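Local coordinates for protein DNA polymerase III subunit beta (Deinococcus radiodurans, PDB 4TRT) that probably tethers DNA polymerases and other proteins to DNA as a ring-shaped sliding clamp, so that replication is processive, at residues L133-S138 with L203-A208; R154-E159 with I191-V196; A165-S170 with R178-S183; D197-V202 with M226-L231. All blocks are in the same frame, centred on the assembly; numbering follows the deposited sequence.

Contact 1: residues L133-S138 with L203-A208; sequences LSRAFS and LKDGEA
Leu203 lies against one side of helix 130-140, and Ser134 is the residue its backbone comes nearest. From the base outward, CB of Leu203 meets CB of Ser134 at 3.9 Å. CG sits anti to the carbonyl carbon of Leu203 (chi1 -73°), and from there CD1 reaches in among three helix residues. It lies 4.0 Å from the backbone N of Ser134 and 4.1 Å from CD2 of Leu133. It also meets Phe137 at the ring edge, near the ring plane, 4.2 Å from CD2. One face of that ring is taken by CD1 of Leu133.

The polar links are nearer the surface. A water receives a hydrogen bond from OG of Ser134 and gives one to O of Leu203, each 2.6 Å long. The same carbonyl O accepts NZ of Lys204 from above its plane. Further out, NH2 of Arg135 forms a salt bridge with OD1 of Asp205 at 3.2 Å, the two flat groups turned 65° apart. Phe137 also touches Val196 and Leu199 of helix 193-202. Two helices packed side by side, the chain leaving the second through a loop into strand 207-212, are characteristic of a DNA-clamp domain.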
loop_
_atom_site.group_PDB
_atom_site.type_symbol
_atom_site.label_atom_id
_atom_site.label_comp_id
_atom_site.label_asym_id
_atom_site.label_seq_id
_atom_site.Cartn_x
_atom_site.Cartn_y
_atom_site.Cartn_z
ATOM N N LEU A 133 -5.585 -9.070 -26.168
ATOM C CA LEU A 133 -4.563 -10.028 -25.750
ATOM C C LEU A 133 -4.228 -9.881 -24.264
ATOM O O LEU A 133 -4.099 -10.871 -23.560
ATOM C CB LEU A 133 -3.306 -9.861 -26.601
ATOM C CG LEU A 133 -2.159 -10.811 -26.264
ATOM C CD1 LEU A 133 -2.593 -12.250 -26.524
ATOM C CD2 LEU A 133 -0.940 -10.469 -27.116
ATOM N N SER A 134 -4.091 -8.648 -23.794
ATOM C CA SER A 134 -3.799 -8.379 -22.393
ATOM C C SER A 134 -4.886 -8.881 -21.446
ATOM O O SER A 134 -4.592 -9.504 -20.432
ATOM C CB SER A 134 -3.600 -6.881 -22.175
ATOM O OG SER A 134 -3.213 -6.630 -20.831
ATOM N N ARG A 135 -6.144 -8.599 -21.766
ATOM C CA ARG A 135 -7.248 -9.063 -20.912
ATOM C C ARG A 135 -7.351 -10.604 -20.955
ATOM O O ARG A 135 -7.611 -11.219 -19.935
ATOM C CB ARG A 135 -8.566 -8.322 -21.232
ATOM C CG ARG A 135 -8.791 -7.077 -20.360
ATOM C CD ARG A 135 -9.997 -6.232 -20.744
ATOM N NE ARG A 135 -9.626 -5.160 -21.674
ATOM C CZ ARG A 135 -9.683 -5.213 -23.009
ATOM N NH1 ARG A 135 -10.116 -6.295 -23.638
ATOM N NH2 ARG A 135 -9.305 -4.155 -23.727
ATOM N N ALA A 136 -7.065 -11.229 -22.100
ATOM C CA ALA A 136 -7.011 -12.690 -22.180
ATOM C C ALA A 136 -5.896 -13.245 -21.295
ATOM O O ALA A 136 -6.134 -14.139 -20.486
ATOM C CB ALA A 136 -6.855 -13.167 -23.617
ATOM N N PHE A 137 -4.692 -12.699 -21.426
ATOM C CA PHE A 137 -3.575 -13.058 -20.537
ATOM C C PHE A 137 -3.936 -12.950 -19.064
ATOM O O PHE A 137 -3.673 -13.870 -18.285
ATOM C CB PHE A 137 -2.347 -12.166 -20.777
ATOM C CG PHE A 137 -1.498 -12.556 -21.960
ATOM C CD1 PHE A 137 -1.422 -13.867 -22.422
ATOM C CD2 PHE A 137 -0.703 -11.593 -22.575
ATOM C CE1 PHE A 137 -0.608 -14.188 -23.499
ATOM C CE2 PHE A 137 0.112 -11.914 -23.640
ATOM C CZ PHE A 137 0.153 -13.207 -24.111
ATOM N N SER A 138 -4.541 -11.829 -18.685
ATOM C CA SER A 138 -4.882 -11.560 -17.283
ATOM C C SER A 138 -5.946 -12.521 -16.752
ATOM O O SER A 138 -6.005 -12.768 -15.556
ATOM C CB SER A 138 -5.402 -10.132 -17.114
ATOM O OG SER A 138 -4.367 -9.202 -17.300
ATOM N N LEU A 203 1.131 -3.845 -22.708
ATOM C CA LEU A 203 0.132 -3.892 -23.777
ATOM C C LEU A 203 -0.954 -2.846 -23.532
ATOM O O LEU A 203 -1.400 -2.660 -22.412
ATOM C CB LEU A 203 -0.503 -5.285 -23.870
ATOM C CG LEU A 203 0.382 -6.382 -24.471
ATOM C CD1 LEU A 203 -0.155 -7.769 -24.130
ATOM C CD2 LEU A 203 0.498 -6.187 -25.982
ATOM N N LYS A 204 -1.360 -2.152 -24.588
ATOM C CA LYS A 204 -2.495 -1.221 -24.521
ATOM C C LYS A 204 -3.447 -1.510 -25.674
ATOM O O LYS A 204 -3.130 -2.309 -26.548
ATOM C CB LYS A 204 -2.004 0.225 -24.570
ATOM C CG LYS A 204 -1.263 0.683 -23.316
ATOM C CD LYS A 204 -2.200 0.956 -22.145
ATOM C CE LYS A 204 -1.469 0.926 -20.803
ATOM N NZ LYS A 204 -0.968 -0.437 -20.450
ATOM N N ASP A 205 -4.623 -0.891 -25.660
ATOM C CA ASP A 205 -5.547 -0.986 -26.794
ATOM C C ASP A 205 -4.853 -0.543 -28.080
ATOM O O ASP A 205 -4.063 0.404 -28.080
ATOM C CB ASP A 205 -6.795 -0.113 -26.568
ATOM C CG ASP A 205 -7.780 -0.729 -25.592
ATOM O OD1 ASP A 205 -7.651 -1.930 -25.272
ATOM O OD2 ASP A 205 -8.699 -0.009 -25.150
ATOM N N GLY A 206 -5.153 -1.232 -29.173
ATOM C CA GLY A 206 -4.506 -0.963 -30.447
ATOM C C GLY A 206 -3.712 -2.171 -30.880
ATOM O O GLY A 206 -3.678 -3.180 -30.184
ATOM N N GLU A 207 -3.041 -2.051 -32.012
ATOM C CA GLU A 207 -2.383 -3.183 -32.637
ATOM C C GLU A 207 -1.095 -3.615 -31.923
ATOM O O GLU A 207 -0.262 -2.787 -31.567
ATOM C CB GLU A 207 -2.075 -2.847 -34.093
ATOM C CG GLU A 207 -1.479 -3.997 -34.889
ATOM C CD GLU A 207 -1.306 -3.656 -36.358
ATOM O OE1 GLU A 207 -2.158 -2.912 -36.892
ATOM O OE2 GLU A 207 -0.325 -4.139 -36.978
ATOM N N ALA A 208 -0.950 -4.924 -31.735
ATOM C CA ALA A 208 0.276 -5.528 -31.255
ATOM C C ALA A 208 0.782 -6.503 -32.316
ATOM O O ALA A 208 0.042 -7.386 -32.748
ATOM C CB ALA A 208 0.016 -6.253 -29.953
HETATM O O HOH W 1 -2.294 -4.182 -20.523
#

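Contact 2: residues R154-E159 with I191-V196; sequences RGIKLE and IPARSV
Ile156 and Ile191 pair through two backbone hydrogen bonds, and O of Arg154, just before the strand, takes a third from Ala193. The isoleucines form an antiparallel hydrogen-bonded pair. N of Ile156 donates to O of Ile191 at 2.8 Å, and N of Ile191 donates back to O of Ile156 at 2.9 Å with a nearly straight N-H...O angle of 172°. The third bond, from N of Ala193 to O of Arg154, is 3.2 Å long, in the carbonyl plane and on a lone pair.

Gly155 and Pro192 are the neighbouring non-hydrogen-bonded pair. Their CA atoms are 4.2 Å apart, and CA of Gly155 is close to O of Ile191. A side chain on Gly155 would collide with that oxygen. Pro192 is also the N-cap residue of helix 193-202, and its O accepts the first turn's bond from N of Val196.

Ile156 carries the packing. Its CG1 branch is anti to the carbonyl carbon (chi1 -73°), and CD1 at its end reaches CB of Ala193 at 3.8 Å. CB of Ile156 meets CG2 of Val196 at 4.1 Å, the two side chains crossing at about a right angle. Val167 and Val140 touch Ile156 as well.

The chemistry divides the work. Backbone bonds fix the edge strand and place the first N-H of the helix, which has a carbonyl partner across the contact. Beyond that bond, aliphatic carbon of Ala193 and Val196 packs the first helical turn on Ile156.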
loop_
_atom_site.group_PDB
_atom_site.type_symbol
_atom_site.label_atom_id
_atom_site.label_comp_id
_atom_site.label_asym_id
_atom_site.label_seq_id
_atom_site.Cartn_x
_atom_site.Cartn_y
_atom_site.Cartn_z
ATOM N N ARG A 154 4.527 -24.245 -17.103
ATOM C CA ARG A 154 5.057 -23.021 -16.536
ATOM C C ARG A 154 4.789 -21.835 -17.460
ATOM O O ARG A 154 5.050 -20.699 -17.093
ATOM C CB ARG A 154 6.565 -23.175 -16.217
ATOM C CG ARG A 154 6.890 -24.448 -15.434
ATOM C CD ARG A 154 8.374 -24.681 -15.202
ATOM N NE ARG A 154 8.593 -26.076 -14.813
ATOM C CZ ARG A 154 9.717 -26.760 -15.012
ATOM N NH1 ARG A 154 10.770 -26.182 -15.587
ATOM N NH2 ARG A 154 9.782 -28.041 -14.649
ATOM N N GLY A 155 4.234 -22.089 -18.642
ATOM C CA GLY A 155 3.926 -21.021 -19.590
ATOM C C GLY A 155 2.466 -20.951 -19.992
ATOM O O GLY A 155 1.643 -21.764 -19.557
ATOM N N ILE A 156 2.139 -19.941 -20.788
ATOM C CA ILE A 156 0.788 -19.759 -21.281
ATOM C C ILE A 156 0.784 -20.100 -22.781
ATOM O O ILE A 156 1.579 -19.546 -23.557
ATOM C CB ILE A 156 0.280 -18.310 -21.074
ATOM C CG1 ILE A 156 -0.045 -18.001 -19.606
ATOM C CG2 ILE A 156 -1.011 -18.107 -21.861
ATOM C CD1 ILE A 156 1.087 -18.147 -18.639
ATOM N N LYS A 157 -0.107 -21.002 -23.191
ATOM C CA LYS A 157 -0.209 -21.362 -24.597
ATOM C C LYS A 157 -1.034 -20.313 -25.332
ATOM O O LYS A 157 -2.052 -19.879 -24.830
ATOM C CB LYS A 157 -0.878 -22.722 -24.789
ATOM C CG LYS A 157 -0.728 -23.282 -26.210
ATOM C CD LYS A 157 -1.720 -24.398 -26.461
ATOM C CE LYS A 157 -1.486 -25.156 -27.765
ATOM N NZ LYS A 157 -2.644 -26.052 -28.023
ATOM N N LEU A 158 -0.572 -19.916 -26.515
ATOM C CA LEU A 158 -1.377 -19.126 -27.443
ATOM C C LEU A 158 -1.680 -19.983 -28.673
ATOM O O LEU A 158 -0.766 -20.535 -29.285
ATOM C CB LEU A 158 -0.621 -17.860 -27.846
ATOM C CG LEU A 158 -1.344 -16.979 -28.880
ATOM C CD1 LEU A 158 -2.595 -16.389 -28.249
ATOM C CD2 LEU A 158 -0.455 -15.858 -29.393
ATOM N N GLU A 159 -2.960 -20.104 -29.014
ATOM C CA GLU A 159 -3.426 -20.848 -30.185
ATOM C C GLU A 159 -4.089 -19.897 -31.159
ATOM O O GLU A 159 -4.846 -19.018 -30.732
ATOM C CB GLU A 159 -4.525 -21.836 -29.794
ATOM C CG GLU A 159 -4.123 -22.998 -28.932
ATOM C CD GLU A 159 -5.313 -23.844 -28.506
ATOM O OE1 GLU A 159 -6.432 -23.643 -29.011
ATOM O OE2 GLU A 159 -5.131 -24.727 -27.651
ATOM N N ILE A 191 4.393 -19.045 -23.906
ATOM C CA ILE A 191 5.085 -17.881 -23.356
ATOM C C ILE A 191 5.329 -18.075 -21.849
ATOM O O ILE A 191 4.397 -18.358 -21.123
ATOM C CB ILE A 191 4.235 -16.595 -23.545
ATOM C CG1 ILE A 191 3.772 -16.443 -24.995
ATOM C CG2 ILE A 191 4.987 -15.355 -23.066
ATOM C CD1 ILE A 191 4.891 -16.208 -25.969
ATOM N N PRO A 192 6.578 -17.902 -21.371
ATOM C CA PRO A 192 6.822 -18.050 -19.931
ATOM C C PRO A 192 5.913 -17.126 -19.118
ATOM O O PRO A 192 5.694 -15.980 -19.526
ATOM C CB PRO A 192 8.295 -17.670 -19.784
ATOM C CG PRO A 192 8.891 -17.919 -21.120
ATOM C CD PRO A 192 7.813 -17.587 -22.106
ATOM N N ALA A 193 5.335 -17.634 -18.029
ATOM C CA ALA A 193 4.336 -16.870 -17.253
ATOM C C ALA A 193 4.856 -15.516 -16.772
ATOM O O ALA A 193 4.127 -14.516 -16.825
ATOM C CB ALA A 193 3.836 -17.667 -16.055
ATOM N N ARG A 194 6.080 -15.480 -16.256
ATOM C CA ARG A 194 6.687 -14.190 -15.824
ATOM C C ARG A 194 6.854 -13.190 -16.984
ATOM O O ARG A 194 6.763 -11.984 -16.787
ATOM C CB ARG A 194 8.032 -14.396 -15.143
ATOM C CG ARG A 194 7.969 -15.032 -13.762
ATOM C CD ARG A 194 9.348 -15.366 -13.191
ATOM N NE ARG A 194 10.316 -14.246 -13.341
ATOM C CZ ARG A 194 11.407 -14.214 -14.129
ATOM N NH1 ARG A 194 11.766 -15.257 -14.882
ATOM N NH2 ARG A 194 12.169 -13.109 -14.163
ATOM N N SER A 195 7.065 -13.683 -18.194
ATOM C CA SER A 195 7.064 -12.808 -19.371
ATOM C C SER A 195 5.654 -12.330 -19.753
ATOM O O SER A 195 5.474 -11.203 -20.244
ATOM C CB SER A 195 7.724 -13.506 -20.559
ATOM O OG SER A 195 9.082 -13.726 -20.288
ATOM N N VAL A 196 4.642 -13.161 -19.519
ATOM C CA VAL A 196 3.259 -12.694 -19.666
ATOM C C VAL A 196 2.963 -11.529 -18.702
ATOM O O VAL A 196 2.327 -10.556 -19.094
ATOM C CB VAL A 196 2.244 -13.842 -19.511
ATOM C CG1 VAL A 196 0.826 -13.309 -19.371
ATOM C CG2 VAL A 196 2.349 -14.780 -20.697
#

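Contact 3: residues A165-S170 with R178-S183; sequences ARVVAS and RDFPAS
Strands 164-170 and 175-181 are the two arms of an antiparallel beta hairpin. Their segment axes approach to 4.7 Å, with an angle of 153° between the chain directions. Ala165 with Phe180 and Val167 with Arg178 are hydrogen-bonded pairs. Each pair is closed by two N-H...O bonds, such as N of Ala165 to O of Phe180 at 2.8 Å. Between them, Arg166 and Asp179 form a non-hydrogen-bonded pair.

The side chains of Arg166 and Asp179 lie side by side and point the same way. Arg166 grips the carboxylate side-on: NE bonds OD1 at 2.8 Å and NH2 bonds OD2 at 3.0 Å. The two flat groups are nearly coplanar, 28° apart. OD2 uses its syn lone pair, while OD1 is met on the syn side but somewhat out of plane. A bend at chi3 (-76°) turns the guanidinium to this edge, and NH1 goes on to the hydroxyl of Tyr238. A leucine in place of Arg166 would probably leave the Asp179 carboxylate without these two N-H donors and freer to turn.

The Ala165, Val167 and Phe180 side chains occupy the other face of the hairpin, toward Ala136 and Leu133 of helix 130-140. Phe180 folds back over its own strand pair. CG1 of Val167 touches its CE1. CB of Ala165 makes a CH-pi contact over the ring face, 4.0 Å from the centroid, and also meets CB of Ala182 at 3.6 Å.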
loop_
_atom_site.group_PDB
_atom_site.type_symbol
_atom_site.label_atom_id
_atom_site.label_comp_id
_atom_site.label_asym_id
_atom_site.label_seq_id
_atom_site.Cartn_x
_atom_site.Cartn_y
_atom_site.Cartn_z
ATOM N N ALA A 165 -8.402 -16.334 -31.605
ATOM C CA ALA A 165 -7.261 -16.930 -30.947
ATOM C C ALA A 165 -7.663 -17.317 -29.518
ATOM O O ALA A 165 -8.730 -16.922 -29.036
ATOM C CB ALA A 165 -6.113 -15.938 -30.922
ATOM N N ARG A 166 -6.795 -18.063 -28.847
ATOM C CA ARG A 166 -7.090 -18.567 -27.515
ATOM C C ARG A 166 -5.821 -18.609 -26.689
ATOM O O ARG A 166 -4.759 -18.985 -27.199
ATOM C CB ARG A 166 -7.668 -19.979 -27.624
ATOM C CG ARG A 166 -7.724 -20.740 -26.314
ATOM C CD ARG A 166 -8.342 -22.110 -26.512
ATOM N NE ARG A 166 -9.775 -22.014 -26.660
ATOM C CZ ARG A 166 -10.615 -23.032 -26.553
ATOM N NH1 ARG A 166 -10.169 -24.264 -26.324
ATOM N NH2 ARG A 166 -11.910 -22.812 -26.679
ATOM N N VAL A 167 -5.921 -18.221 -25.418
ATOM C CA VAL A 167 -4.832 -18.472 -24.471
ATOM C C VAL A 167 -5.288 -19.473 -23.433
ATOM O O VAL A 167 -6.452 -19.477 -23.042
ATOM C CB VAL A 167 -4.302 -17.206 -23.760
ATOM C CG1 VAL A 167 -3.458 -16.373 -24.721
ATOM C CG2 VAL A 167 -5.445 -16.413 -23.139
ATOM N N VAL A 168 -4.356 -20.320 -23.004
ATOM C CA VAL A 168 -4.650 -21.402 -22.076
ATOM C C VAL A 168 -3.510 -21.534 -21.069
ATOM O O VAL A 168 -2.328 -21.496 -21.443
ATOM C CB VAL A 168 -4.815 -22.753 -22.812
ATOM C CG1 VAL A 168 -5.350 -23.840 -21.876
ATOM C CG2 VAL A 168 -5.716 -22.614 -24.030
ATOM N N ALA A 169 -3.872 -21.695 -19.795
ATOM C CA ALA A 169 -2.916 -22.048 -18.760
ATOM C C ALA A 169 -3.461 -23.197 -17.923
ATOM O O ALA A 169 -4.687 -23.384 -17.821
ATOM C CB ALA A 169 -2.646 -20.835 -17.895
ATOM N N SER A 170 -2.547 -23.963 -17.323
ATOM C CA SER A 170 -2.914 -25.120 -16.553
ATOM C C SER A 170 -1.757 -25.617 -15.695
ATOM O O SER A 170 -0.592 -25.343 -15.974
ATOM C CB SER A 170 -3.372 -26.248 -17.494
ATOM O OG SER A 170 -3.770 -27.393 -16.772
ATOM N N ARG A 178 -9.187 -18.383 -22.296
ATOM C CA ARG A 178 -9.940 -17.270 -22.839
ATOM C C ARG A 178 -9.748 -17.173 -24.350
ATOM O O ARG A 178 -8.614 -17.134 -24.830
ATOM C CB ARG A 178 -9.558 -15.954 -22.172
ATOM C CG ARG A 178 -10.500 -14.818 -22.575
ATOM C CD ARG A 178 -10.858 -13.908 -21.419
ATOM N NE ARG A 178 -11.990 -13.049 -21.758
ATOM C CZ ARG A 178 -12.553 -12.180 -20.926
ATOM N NH1 ARG A 178 -12.115 -12.049 -19.682
ATOM N NH2 ARG A 178 -13.582 -11.451 -21.340
ATOM N N ASP A 179 -10.865 -17.170 -25.070
ATOM C CA ASP A 179 -10.921 -16.953 -26.522
ATOM C C ASP A 179 -11.084 -15.472 -26.766
ATOM O O ASP A 179 -11.793 -14.800 -26.016
ATOM C CB ASP A 179 -12.122 -17.691 -27.140
ATOM C CG ASP A 179 -11.928 -19.194 -27.186
ATOM O OD1 ASP A 179 -10.846 -19.649 -27.615
ATOM O OD2 ASP A 179 -12.837 -19.940 -26.773
ATOM N N PHE A 180 -10.431 -14.963 -27.809
ATOM C CA PHE A 180 -10.524 -13.553 -28.158
ATOM C C PHE A 180 -10.351 -13.328 -29.678
ATOM O O PHE A 180 -9.767 -14.168 -30.357
ATOM C CB PHE A 180 -9.493 -12.760 -27.341
ATOM C CG PHE A 180 -8.063 -13.165 -27.587
ATOM C CD1 PHE A 180 -7.517 -14.266 -26.952
ATOM C CD2 PHE A 180 -7.252 -12.423 -28.442
ATOM C CE1 PHE A 180 -6.197 -14.640 -27.175
ATOM C CE2 PHE A 180 -5.928 -12.788 -28.671
ATOM C CZ PHE A 180 -5.399 -13.896 -28.033
ATOM N N PRO A 181 -10.874 -12.205 -30.218
ATOM C CA PRO A 181 -10.714 -11.910 -31.654
ATOM C C PRO A 181 -9.255 -11.799 -32.103
ATOM O O PRO A 181 -8.420 -11.233 -31.391
ATOM C CB PRO A 181 -11.418 -10.555 -31.827
ATOM C CG PRO A 181 -12.321 -10.423 -30.649
ATOM C CD PRO A 181 -11.672 -11.172 -29.530
ATOM N N ALA A 182 -8.957 -12.329 -33.283
ATOM C CA ALA A 182 -7.600 -12.287 -33.813
ATOM C C ALA A 182 -7.612 -12.050 -35.326
ATOM O O ALA A 182 -8.532 -12.476 -36.032
ATOM C CB ALA A 182 -6.866 -13.577 -33.473
ATOM N N SER A 183 -6.604 -11.327 -35.810
ATOM C CA SER A 183 -6.336 -11.244 -37.244
ATOM C C SER A 183 -5.392 -12.411 -37.466
ATOM O O SER A 183 -4.166 -12.265 -37.445
ATOM C CB SER A 183 -5.710 -9.899 -37.618
ATOM O OG SER A 183 -5.726 -9.699 -39.020
#

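Contact 4: residues D197-V202 with M226-L231; sequences DELIRV and MNLKLL
Met226 reaches from its strand to helix 193-202 and overlaps three of its residues. The thioether carries the contact. SD lies against the isobutyl group of Leu199, 3.7 Å from CD2 and 3.9 Å from CG. The methyl CE goes further and settles between Glu198 and Val202, one helical turn apart. It is 3.6 Å from CB of Glu198 and as close to that residue's carbonyl O, and 3.9 Å from CG2 of Val202.

The chain of Met226 is extended through its first two torsions, which carries SD straight out from the sheet. A bend at chi3 (-81°) then turns CE toward Glu198 and Val202.

This is helix-on-sheet packing within the central domain of the clamp. The helix segment and the strand run nearly antiparallel, at 162°, and their axes are 10.4 Å apart at closest. The strand belongs to a sheet that continues into strand 52-59 of the N-terminal domain. Ile52 and Leu54 from that strand also touch Met226.

Replacing Met226 by an alanine would probably open a gap beneath Glu198 and Val202, and Leu199 would lose its sulfur neighbour.

Leu228 extends the contact along the strand. Its CD2 meets CD1 of Leu199 at 4.3 Å. Leu199 is thus shared between two strand residues, one at each methyl branch, and it also touches Val219. Glu198 takes part through its aliphatic base: a bend at chi2 leads its carboxylate away from the strand.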
loop_
_atom_site.group_PDB
_atom_site.type_symbol
_atom_site.label_atom_id
_atom_site.label_comp_id
_atom_site.label_asym_id
_atom_site.label_seq_id
_atom_site.Cartn_x
_atom_site.Cartn_y
_atom_site.Cartn_z
ATOM N N ASP A 197 3.456 -11.611 -17.467
ATOM C CA ASP A 197 3.278 -10.527 -16.495
ATOM C C ASP A 197 3.845 -9.205 -17.013
ATOM O O ASP A 197 3.231 -8.150 -16.844
ATOM C CB ASP A 197 3.952 -10.853 -15.167
ATOM C CG ASP A 197 3.308 -12.013 -14.449
ATOM O OD1 ASP A 197 2.098 -12.246 -14.635
ATOM O OD2 ASP A 197 4.021 -12.704 -13.698
ATOM N N GLU A 198 5.015 -9.274 -17.651
ATOM C CA GLU A 198 5.641 -8.087 -18.212
ATOM C C GLU A 198 4.829 -7.582 -19.396
ATOM O O GLU A 198 4.693 -6.377 -19.567
ATOM C CB GLU A 198 7.085 -8.370 -18.650
ATOM C CG GLU A 198 8.007 -8.854 -17.539
ATOM C CD GLU A 198 8.086 -7.916 -16.346
ATOM O OE1 GLU A 198 7.785 -6.701 -16.466
ATOM O OE2 GLU A 198 8.443 -8.413 -15.254
ATOM N N LEU A 199 4.308 -8.510 -20.206
ATOM C CA LEU A 199 3.522 -8.155 -21.376
ATOM C C LEU A 199 2.259 -7.417 -20.960
ATOM O O LEU A 199 1.919 -6.399 -21.543
ATOM C CB LEU A 199 3.183 -9.381 -22.227
ATOM C CG LEU A 199 4.226 -9.816 -23.251
ATOM C CD1 LEU A 199 3.895 -11.180 -23.847
ATOM C CD2 LEU A 199 4.360 -8.756 -24.341
ATOM N N ILE A 200 1.590 -7.927 -19.934
ATOM C CA ILE A 200 0.402 -7.289 -19.395
ATOM C C ILE A 200 0.683 -5.837 -19.001
ATOM O O ILE A 200 -0.145 -4.966 -19.226
ATOM C CB ILE A 200 -0.178 -8.081 -18.198
ATOM C CG1 ILE A 200 -0.767 -9.400 -18.679
ATOM C CG2 ILE A 200 -1.254 -7.277 -17.456
ATOM C CD1 ILE A 200 -1.059 -10.364 -17.549
ATOM N N ARG A 201 1.853 -5.577 -18.438
ATOM C CA ARG A 201 2.185 -4.227 -18.004
ATOM C C ARG A 201 2.419 -3.244 -19.153
ATOM O O ARG A 201 2.272 -2.046 -18.958
ATOM C CB ARG A 201 3.385 -4.272 -17.071
ATOM C CG ARG A 201 3.004 -4.909 -15.738
ATOM C CD ARG A 201 4.188 -5.240 -14.850
ATOM N NE ARG A 201 3.746 -5.942 -13.649
ATOM C CZ ARG A 201 3.282 -5.335 -12.560
ATOM N NH1 ARG A 201 3.207 -4.016 -12.521
ATOM N NH2 ARG A 201 2.894 -6.049 -11.511
ATOM N N VAL A 202 2.747 -3.738 -20.348
ATOM C CA VAL A 202 3.021 -2.840 -21.499
ATOM C C VAL A 202 1.952 -2.810 -22.599
ATOM O O VAL A 202 1.892 -1.856 -23.368
ATOM C CB VAL A 202 4.402 -3.111 -22.150
ATOM C CG1 VAL A 202 5.534 -2.998 -21.131
ATOM C CG2 VAL A 202 4.438 -4.443 -22.856
ATOM N N MET A 226 9.269 -5.520 -27.147
ATOM C CA MET A 226 9.707 -6.436 -26.090
ATOM C C MET A 226 10.196 -7.727 -26.693
ATOM O O MET A 226 9.480 -8.331 -27.515
ATOM C CB MET A 226 8.565 -6.727 -25.113
ATOM C CG MET A 226 8.975 -7.619 -23.948
ATOM S SD MET A 226 7.652 -8.048 -22.812
ATOM C CE MET A 226 7.574 -6.592 -21.788
ATOM N N ASN A 227 11.389 -8.155 -26.277
ATOM C CA ASN A 227 11.909 -9.485 -26.583
ATOM C C ASN A 227 11.663 -10.396 -25.390
ATOM O O ASN A 227 11.926 -10.015 -24.239
ATOM C CB ASN A 227 13.421 -9.472 -26.870
ATOM C CG ASN A 227 13.790 -8.736 -28.144
ATOM O OD1 ASN A 227 12.988 -8.641 -29.077
ATOM N ND2 ASN A 227 15.033 -8.234 -28.202
ATOM N N LEU A 228 11.170 -11.600 -25.668
ATOM C CA LEU A 228 10.990 -12.617 -24.640
ATOM C C LEU A 228 11.299 -13.988 -25.192
ATOM O O LEU A 228 11.266 -14.198 -26.409
ATOM C CB LEU A 228 9.576 -12.618 -24.097
ATOM C CG LEU A 228 8.470 -12.677 -25.155
ATOM C CD1 LEU A 228 7.391 -13.701 -24.826
ATOM C CD2 LEU A 228 7.870 -11.287 -25.348
ATOM N N LYS A 229 11.601 -14.905 -24.282
ATOM C CA LYS A 229 11.887 -16.274 -24.634
ATOM C C LYS A 229 10.575 -16.998 -24.823
ATOM O O LYS A 229 9.553 -16.577 -24.297
ATOM C CB LYS A 229 12.664 -16.961 -23.522
ATOM C CG LYS A 229 14.042 -16.390 -23.290
ATOM C CD LYS A 229 14.707 -17.062 -22.103
ATOM C CE LYS A 229 16.005 -16.362 -21.743
ATOM N NZ LYS A 229 16.364 -16.696 -20.338
ATOM N N LEU A 230 10.604 -18.075 -25.596
ATOM C CA LEU A 230 9.451 -18.944 -25.755
ATOM C C LEU A 230 9.845 -20.325 -25.236
ATOM O O LEU A 230 10.997 -20.716 -25.367
ATOM C CB LEU A 230 9.073 -19.063 -27.233
ATOM C CG LEU A 230 8.433 -17.853 -27.906
ATOM C CD1 LEU A 230 8.197 -18.142 -29.388
ATOM C CD2 LEU A 230 7.149 -17.479 -27.187
ATOM N N LEU A 231 8.893 -21.069 -24.677
ATOM C CA LEU A 231 9.182 -22.431 -24.203
ATOM C C LEU A 231 9.047 -23.428 -25.343
ATOM O O LEU A 231 8.186 -23.275 -26.216
ATOM C CB LEU A 231 8.253 -22.820 -23.056
ATOM C CG LEU A 231 8.284 -21.912 -21.820
ATOM C CD1 LEU A 231 7.426 -22.520 -20.705
ATOM C CD2 LEU A 231 9.691 -21.657 -21.300
#

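Overall arrangement
All four contacts lie in the central domain of the clamp. Contacts 2 and 3 share one sheet, where N of Glu159 meets O of Arg166 at 2.8 Å. Contacts 1 and 4 both reach the other sheet. Helices 130-140 and 193-202 pack on each other; the first touches strands 164-170 and 175-181, the second strand 224-229. Phe137 joins several contacts: its CE1 lies 3.8 Å from CG1 of Val167, its CB 3.8 Å from CG1 of Ile200. Contacts 2 and 4 use the same helix, with centres about 8 Å apart. Contacts 3 and 4 stay about 9 Å apart at their nearest atoms. Along the chain, contact 3 is nested within contact 2, and contact 2 within contact 1.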